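Local structure of methylmalonyl-CoA carboxyltransferase 5S subunit (Propionibacterium freudenreichii subsp. shermanii, 1RQB) at residues 51-63 with 279-291. The protein transfers a carboxyl group from the biotin of the 1.3S subunit to pyruvate, forming oxaloacetate, as a cobalt-dependent part of the transcarboxylase complex. Sequence-based numbering, arbitrary orientation.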
ATOM      1  N   GLY A  51     -18.633  -6.757  17.192  1.00 19.16           N
ATOM      2  CA  GLY A  51     -18.000  -8.056  17.331  1.00 15.93           C
ATOM      3  C   GLY A  51     -16.484  -8.055  17.462  1.00 17.65           C
ATOM      4  O   GLY A  51     -15.899  -9.061  17.862  1.00 18.02           O
ATOM      5  N   ALA A  52     -15.836  -6.935  17.156  1.00 15.26           N
ATOM      6  CA  ALA A  52     -14.370  -6.873  17.240  1.00 14.02           C
ATOM      7  C   ALA A  52     -13.919  -6.067  18.461  1.00 12.14           C
ATOM      8  O   ALA A  52     -12.727  -6.008  18.758  1.00 15.31           O
ATOM      9  CB  ALA A  52     -13.805  -6.224  15.962  1.00 14.78           C
ATOM     10  N   CYS A  53     -14.859  -5.465  19.180  1.00 15.59           N
ATOM     11  CA  CYS A  53     -14.509  -4.592  20.312  1.00 17.51           C
ATOM     12  C   CYS A  53     -13.711  -5.306  21.405  1.00 16.46           C
ATOM     13  O   CYS A  53     -12.749  -4.748  21.929  1.00 15.11           O
ATOM     14  CB  CYS A  53     -15.764  -3.947  20.895  1.00 16.61           C
ATOM     15  SG  CYS A  53     -16.387  -2.582  19.872  1.00 25.38           S
ATOM     16  N   ALA A  54     -14.094  -6.524  21.764  1.00 17.33           N
ATOM     17  CA  ALA A  54     -13.364  -7.232  22.826  1.00 16.39           C
ATOM     18  C   ALA A  54     -11.900  -7.419  22.420  1.00 17.92           C
ATOM     19  O   ALA A  54     -10.991  -7.202  23.219  1.00 14.22           O
ATOM     20  CB  ALA A  54     -14.019  -8.594  23.110  1.00 20.21           C
ATOM     21  N   ASP A  55     -11.661  -7.813  21.170  1.00 15.13           N
ATOM     22  CA  ASP A  55     -10.279  -8.022  20.715  1.00 12.68           C
ATOM     23  C   ASP A  55      -9.534  -6.691  20.606  1.00 13.07           C
ATOM     24  O   ASP A  55      -8.356  -6.608  20.952  1.00 13.69           O
ATOM     25  CB  ASP A  55     -10.266  -8.765  19.387  1.00 15.54           C
ATOM     26  CG  ASP A  55     -10.676 -10.221  19.552  1.00 22.34           C
ATOM     27  OD1 ASP A  55     -10.147 -10.877  20.481  1.00 23.78           O
ATOM     28  OD2 ASP A  55     -11.516 -10.701  18.765  1.00 27.40           O
ATOM     29  N   ILE A  56     -10.209  -5.649  20.130  1.00 12.87           N
ATOM     30  CA  ILE A  56      -9.566  -4.332  20.015  1.00 13.09           C
ATOM     31  C   ILE A  56      -9.134  -3.855  21.404  1.00 14.28           C
ATOM     32  O   ILE A  56      -8.022  -3.365  21.594  1.00 11.87           O
ATOM     33  CB  ILE A  56     -10.544  -3.300  19.381  1.00 11.37           C
ATOM     34  CG1 ILE A  56     -10.689  -3.609  17.887  1.00 10.89           C
ATOM     35  CG2 ILE A  56     -10.040  -1.866  19.599  1.00 10.60           C
ATOM     36  CD1 ILE A  56     -11.712  -2.742  17.141  1.00 12.55           C
ATOM     37  N   ASP A  57     -10.018  -4.049  22.380  1.00 13.34           N
ATOM     38  CA  ASP A  57      -9.788  -3.631  23.770  1.00 17.73           C
ATOM     39  C   ASP A  57      -8.586  -4.350  24.388  1.00 16.14           C
ATOM     40  O   ASP A  57      -7.946  -3.810  25.289  1.00 17.56           O
ATOM     41  CB  ASP A  57     -11.038  -3.918  24.624  1.00 18.43           C
ATOM     42  CG  ASP A  57     -10.885  -3.446  26.065  1.00 24.77           C
ATOM     43  OD1 ASP A  57     -10.951  -2.219  26.318  1.00 22.97           O
ATOM     44  OD2 ASP A  57     -10.682  -4.301  26.947  1.00 28.81           O
ATOM     45  N   ALA A  58      -8.258  -5.553  23.929  1.00 15.85           N
ATOM     46  CA  ALA A  58      -7.140  -6.292  24.537  1.00 17.29           C
ATOM     47  C   ALA A  58      -5.908  -6.325  23.629  1.00 17.99           C
ATOM     48  O   ALA A  58      -4.933  -7.008  23.942  1.00 16.74           O
ATOM     49  CB  ALA A  58      -7.571  -7.722  24.840  1.00 17.90           C
ATOM     50  N   ALA A  59      -5.916  -5.582  22.528  1.00 13.92           N
ATOM     51  CA  ALA A  59      -4.790  -5.641  21.584  1.00 13.29           C
ATOM     52  C   ALA A  59      -3.563  -4.873  22.082  1.00 16.20           C
ATOM     53  O   ALA A  59      -2.443  -5.187  21.680  1.00 20.26           O
ATOM     54  CB  ALA A  59      -5.223  -5.115  20.223  1.00 12.36           C
ATOM     55  N   GLY A  60      -3.755  -3.866  22.932  1.00 16.77           N
ATOM     56  CA  GLY A  60      -2.620  -3.093  23.430  1.00 13.39           C
ATOM     57  C   GLY A  60      -2.424  -1.708  22.816  1.00 16.89           C
ATOM     58  O   GLY A  60      -1.353  -1.114  22.926  1.00 13.04           O
ATOM     59  N   TYR A  61      -3.461  -1.174  22.186  1.00 12.49           N
ATOM     60  CA  TYR A  61      -3.370   0.145  21.540  1.00 12.61           C
ATOM     61  C   TYR A  61      -3.273   1.263  22.580  1.00 14.33           C
ATOM     62  O   TYR A  61      -3.808   1.151  23.682  1.00 14.11           O
ATOM     63  CB  TYR A  61      -4.618   0.396  20.702  1.00  9.39           C
ATOM     64  CG  TYR A  61      -4.802  -0.533  19.541  1.00  8.63           C
ATOM     65  CD1 TYR A  61      -5.885  -1.415  19.495  1.00 13.65           C
ATOM     66  CD2 TYR A  61      -3.937  -0.489  18.448  1.00 15.18           C
ATOM     67  CE1 TYR A  61      -6.109  -2.230  18.374  1.00 13.18           C
ATOM     68  CE2 TYR A  61      -4.151  -1.293  17.322  1.00 16.15           C
ATOM     69  CZ  TYR A  61      -5.242  -2.155  17.294  1.00 15.37           C
ATOM     70  OH  TYR A  61      -5.486  -2.898  16.166  1.00 15.10           O
ATOM     71  N   TRP A  62      -2.615   2.360  22.211  1.00 12.52           N
ATOM     72  CA  TRP A  62      -2.516   3.524  23.106  1.00 13.73           C
ATOM     73  C   TRP A  62      -3.914   4.138  23.231  1.00 12.22           C
ATOM     74  O   TRP A  62      -4.352   4.533  24.310  1.00 12.20           O
ATOM     75  CB  TRP A  62      -1.543   4.563  22.538  1.00 12.95           C
ATOM     76  CG  TRP A  62      -1.399   5.748  23.460  1.00 14.70           C
ATOM     77  CD1 TRP A  62      -0.713   5.790  24.644  1.00 19.27           C
ATOM     78  CD2 TRP A  62      -2.066   7.006  23.336  1.00 14.93           C
ATOM     79  NE1 TRP A  62      -0.928   7.000  25.274  1.00 19.59           N
ATOM     80  CE2 TRP A  62      -1.752   7.765  24.492  1.00 21.01           C
ATOM     81  CE3 TRP A  62      -2.906   7.566  22.365  1.00 11.86           C
ATOM     82  CZ2 TRP A  62      -2.253   9.061  24.702  1.00 16.46           C
ATOM     83  CZ3 TRP A  62      -3.405   8.859  22.572  1.00 14.38           C
ATOM     84  CH2 TRP A  62      -3.074   9.589  23.733  1.00 19.33           C
ATOM     85  N   SER A  63      -4.614   4.217  22.101  1.00  9.66           N
ATOM     86  CA  SER A  63      -5.995   4.723  22.071  1.00  9.62           C
ATOM     87  C   SER A  63      -6.719   4.095  20.881  1.00 11.18           C
ATOM     88  O   SER A  63      -6.095   3.540  19.977  1.00  9.30           O
ATOM     89  CB  SER A  63      -6.046   6.261  21.950  1.00 10.19           C
ATOM     90  OG  SER A  63      -5.651   6.708  20.660  1.00 11.02           O
ATOM     91  N   THR A 279       6.445  -2.244  19.441  1.00 16.11           N
ATOM     92  CA  THR A 279       5.105  -1.839  19.889  1.00 16.32           C
ATOM     93  C   THR A 279       4.664  -2.875  20.924  1.00 20.87           C
ATOM     94  O   THR A 279       5.290  -3.926  21.054  1.00 22.78           O
ATOM     95  CB  THR A 279       4.056  -1.897  18.765  1.00 20.65           C
ATOM     96  OG1 THR A 279       3.778  -3.269  18.460  1.00 19.71           O
ATOM     97  CG2 THR A 279       4.547  -1.175  17.506  1.00 17.27           C
ATOM     98  N   ASN A 280       3.606  -2.602  21.667  1.00 17.94           N
ATOM     99  CA  ASN A 280       3.162  -3.614  22.636  1.00 28.32           C
ATOM    100  C   ASN A 280       1.837  -4.212  22.160  1.00 23.80           C
ATOM    101  O   ASN A 280       0.952  -4.502  22.963  1.00 23.15           O
ATOM    102  CB  ASN A 280       3.009  -3.014  24.044  1.00 35.27           C
ATOM    103  CG  ASN A 280       1.944  -1.943  24.118  1.00 44.83           C
ATOM    104  OD1 ASN A 280       2.127  -0.840  23.604  1.00 52.96           O
ATOM    105  ND2 ASN A 280       0.821  -2.259  24.766  1.00 47.71           N
ATOM    106  N   LEU A 281       1.706  -4.398  20.848  1.00 16.61           N
ATOM    107  CA  LEU A 281       0.470  -4.975  20.299  1.00 17.55           C
ATOM    108  C   LEU A 281       0.544  -6.503  20.348  1.00 15.70           C
ATOM    109  O   LEU A 281       1.612  -7.090  20.176  1.00 17.55           O
ATOM    110  CB  LEU A 281       0.242  -4.512  18.854  1.00 10.25           C
ATOM    111  CG  LEU A 281       0.088  -2.995  18.678  1.00 14.19           C
ATOM    112  CD1 LEU A 281      -0.323  -2.704  17.258  1.00 13.84           C
ATOM    113  CD2 LEU A 281      -0.949  -2.452  19.660  1.00 14.88           C
ATOM    114  N   ASP A 282      -0.605  -7.126  20.601  1.00 17.17           N
ATOM    115  CA  ASP A 282      -0.760  -8.588  20.669  1.00 14.70           C
ATOM    116  C   ASP A 282      -1.140  -9.068  19.266  1.00 14.33           C
ATOM    117  O   ASP A 282      -2.255  -8.825  18.807  1.00 14.24           O
ATOM    118  CB  ASP A 282      -1.882  -8.914  21.665  1.00 19.30           C
ATOM    119  CG  ASP A 282      -2.089 -10.405  21.867  1.00 23.37           C
ATOM    120  OD1 ASP A 282      -2.109 -11.154  20.871  1.00 25.16           O
ATOM    121  OD2 ASP A 282      -2.261 -10.819  23.032  1.00 28.65           O
ATOM    122  N   TYR A 283      -0.210  -9.737  18.579  1.00 11.56           N
ATOM    123  CA  TYR A 283      -0.428 -10.187  17.195  1.00 16.21           C
ATOM    124  C   TYR A 283      -1.633 -11.118  17.048  1.00 19.50           C
ATOM    125  O   TYR A 283      -2.317 -11.087  16.026  1.00 15.26           O
ATOM    126  CB  TYR A 283       0.833 -10.863  16.648  1.00 17.49           C
ATOM    127  CG  TYR A 283       1.925  -9.875  16.307  1.00 24.46           C
ATOM    128  CD1 TYR A 283       3.068  -9.774  17.092  1.00 30.82           C
ATOM    129  CD2 TYR A 283       1.808  -9.033  15.203  1.00 29.23           C
ATOM    130  CE1 TYR A 283       4.074  -8.855  16.784  1.00 34.34           C
ATOM    131  CE2 TYR A 283       2.806  -8.112  14.887  1.00 29.05           C
ATOM    132  CZ  TYR A 283       3.935  -8.030  15.680  1.00 31.71           C
ATOM    133  OH  TYR A 283       4.930  -7.129  15.373  1.00 31.72           O
ATOM    134  N   ASP A 284      -1.893 -11.963  18.039  1.00 17.15           N
ATOM    135  CA  ASP A 284      -3.046 -12.869  17.937  1.00 19.80           C
ATOM    136  C   ASP A 284      -4.345 -12.060  17.940  1.00 16.53           C
ATOM    137  O   ASP A 284      -5.281 -12.380  17.210  1.00 16.56           O
ATOM    138  CB  ASP A 284      -3.094 -13.855  19.097  1.00 30.72           C
ATOM    139  CG  ASP A 284      -4.231 -14.855  18.945  1.00 42.38           C
ATOM    140  OD1 ASP A 284      -4.639 -15.468  19.956  1.00 47.91           O
ATOM    141  OD2 ASP A 284      -4.715 -15.031  17.798  1.00 45.52           O
ATOM    142  N   ARG A 285      -4.413 -11.017  18.767  1.00 14.75           N
ATOM    143  CA  ARG A 285      -5.622 -10.184  18.805  1.00 13.23           C
ATOM    144  C   ARG A 285      -5.760  -9.449  17.471  1.00 11.72           C
ATOM    145  O   ARG A 285      -6.855  -9.339  16.922  1.00 11.44           O
ATOM    146  CB  ARG A 285      -5.564  -9.155  19.946  1.00 12.88           C
ATOM    147  CG  ARG A 285      -5.635  -9.734  21.361  1.00 17.83           C
ATOM    148  CD  ARG A 285      -6.974 -10.430  21.649  1.00 16.62           C
ATOM    149  NE  ARG A 285      -7.005 -10.865  23.043  1.00 17.24           N
ATOM    150  CZ  ARG A 285      -8.105 -11.144  23.735  1.00 19.84           C
ATOM    151  NH1 ARG A 285      -9.305 -11.045  23.179  1.00 19.32           N
ATOM    152  NH2 ARG A 285      -8.002 -11.497  25.010  1.00 19.87           N
ATOM    153  N   LEU A 286      -4.642  -8.956  16.948  1.00 14.35           N
ATOM    154  CA  LEU A 286      -4.667  -8.233  15.669  1.00 14.69           C
ATOM    155  C   LEU A 286      -5.192  -9.148  14.560  1.00 10.68           C
ATOM    156  O   LEU A 286      -5.951  -8.721  13.691  1.00 10.51           O
ATOM    157  CB  LEU A 286      -3.261  -7.731  15.303  1.00 11.59           C
ATOM    158  CG  LEU A 286      -2.618  -6.708  16.244  1.00 14.00           C
ATOM    159  CD1 LEU A 286      -1.284  -6.234  15.668  1.00 14.35           C
ATOM    160  CD2 LEU A 286      -3.554  -5.518  16.411  1.00 12.11           C
ATOM    161  N   HIS A 287      -4.777 -10.409  14.582  1.00 12.44           N
ATOM    162  CA  HIS A 287      -5.212 -11.370  13.558  1.00 12.82           C
ATOM    163  C   HIS A 287      -6.732 -11.547  13.618  1.00 11.54           C
ATOM    164  O   HIS A 287      -7.399 -11.635  12.588  1.00 10.13           O
ATOM    165  CB  HIS A 287      -4.518 -12.712  13.791  1.00 17.44           C
ATOM    166  CG  HIS A 287      -4.878 -13.756  12.785  1.00 27.23           C
ATOM    167  ND1 HIS A 287      -4.383 -13.751  11.499  1.00 33.95           N
ATOM    168  CD2 HIS A 287      -5.705 -14.824  12.865  1.00 31.89           C
ATOM    169  CE1 HIS A 287      -4.889 -14.771  10.830  1.00 35.27           C
ATOM    170  NE2 HIS A 287      -5.695 -15.439  11.636  1.00 34.46           N
ATOM    171  N   LYS A 288      -7.283 -11.591  14.828  1.00 11.82           N
ATOM    172  CA  LYS A 288      -8.733 -11.764  14.992  1.00 14.38           C
ATOM    173  C   LYS A 288      -9.478 -10.523  14.493  1.00 14.30           C
ATOM    174  O   LYS A 288     -10.537 -10.629  13.876  1.00 13.61           O
ATOM    175  CB  LYS A 288      -9.101 -12.005  16.464  1.00 15.98           C
ATOM    176  CG  LYS A 288      -8.509 -13.264  17.068  1.00 20.54           C
ATOM    177  CD  LYS A 288      -8.985 -13.419  18.510  1.00 26.83           C
ATOM    178  CE  LYS A 288      -8.341 -14.615  19.194  1.00 36.41           C
ATOM    179  NZ  LYS A 288      -8.509 -15.882  18.425  1.00 35.97           N
ATOM    180  N   ILE A 289      -8.941  -9.347  14.778  1.00 11.57           N
ATOM    181  CA  ILE A 289      -9.584  -8.104  14.331  1.00 10.13           C
ATOM    182  C   ILE A 289      -9.538  -8.043  12.802  1.00  8.42           C
ATOM    183  O   ILE A 289     -10.519  -7.702  12.142  1.00 11.34           O
ATOM    184  CB  ILE A 289      -8.851  -6.878  14.928  1.00 11.19           C
ATOM    185  CG1 ILE A 289      -8.932  -6.939  16.455  1.00  9.85           C
ATOM    186  CG2 ILE A 289      -9.469  -5.568  14.408  1.00  9.39           C
ATOM    187  CD1 ILE A 289      -7.893  -6.064  17.164  1.00  9.69           C
ATOM    188  N   ARG A 290      -8.383  -8.391  12.247  1.00 10.91           N
ATOM    189  CA  ARG A 290      -8.202  -8.364  10.789  1.00 11.08           C
ATOM    190  C   ARG A 290      -9.237  -9.259  10.104  1.00 13.75           C
ATOM    191  O   ARG A 290      -9.904  -8.840   9.159  1.00 12.74           O
ATOM    192  CB  ARG A 290      -6.814  -8.872  10.404  1.00 12.88           C
ATOM    193  CG  ARG A 290      -6.593  -8.814   8.911  1.00 19.20           C
ATOM    194  CD  ARG A 290      -5.257  -9.399   8.522  1.00 26.88           C
ATOM    195  NE  ARG A 290      -5.230 -10.847   8.659  1.00 37.29           N
ATOM    196  CZ  ARG A 290      -5.542 -11.682   7.673  1.00 43.82           C
ATOM    197  NH1 ARG A 290      -5.904 -11.196   6.487  1.00 44.46           N
ATOM    198  NH2 ARG A 290      -5.480 -12.997   7.864  1.00 39.19           N
ATOM    199  N   ASP A 291      -9.347 -10.499  10.576  1.00 10.69           N
ATOM    200  CA  ASP A 291     -10.270 -11.482   9.991  1.00 12.44           C
ATOM    201  C   ASP A 291     -11.716 -11.013  10.146  1.00 12.33           C
ATOM    202  O   ASP A 291     -12.554 -11.222   9.268  1.00 12.16           O
ATOM    203  CB  ASP A 291     -10.069 -12.851  10.654  1.00 14.39           C
ATOM    204  CG  ASP A 291      -8.820 -13.565  10.138  1.00 27.92           C
ATOM    205  OD1 ASP A 291      -8.156 -13.011   9.233  1.00 24.40           O
ATOM    206  OD2 ASP A 291      -8.508 -14.674  10.626  1.00 29.74           O
TER
HETATM  207  O   HOH W   1     -12.361  -9.525  16.533  1.00 28.73           O
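Arg285 reaches across to helix 53-58 and forms a salt bridge with Asp55. Arg285 NH1 donates to Asp55 OD1 at 2.8 Å, in the guanidinium plane but on the anti side of the carboxylate. The two flat groups are turned 61° apart. A bend at chi2 (-64°) folds the arginine chain over Ala58, where one guanidinium face covers the methyl while the edge meets Asp55; Ala58 CB is 3.6 Å from Arg285 CZ. An alanine in place of Arg285 would probably leave Asp55 without its salt-bridge partner and uncover the methyl of Ala58. Asp55 OD2 lies against the Lys288 chain and has a water beside it.

Deeper in, Ile289 CD1 lies 3.8 Å from Ile56 CG1, and the two side chains cross at about a right angle. The same CD1 lies at the edge of the Tyr61 ring. Leu286 CD2 packs 3.3 Å from Tyr61 OH, and Leu281 CD2 meets ring atom CD2 of Tyr61.

Asp282 N donates to Ala59 O at 2.9 Å, tying the chain just before Gly60 to the N-cap of helix 283-296. Asp282 OD1 also accepts from Arg285 N. Gly60 has positive phi, and a side chain there would clash with Asn280 O.

The axes of segments 53-58 and 283-291 approach to 8.8 Å and run roughly antiparallel, at 149°. Helix 53-58 connects strands 23-29 and 63-68 of the TIM barrel; helix 283-296 follows the last barrel strand, 248-251. Tyr61 and Leu281 both rest on Ile27 of strand 23-29.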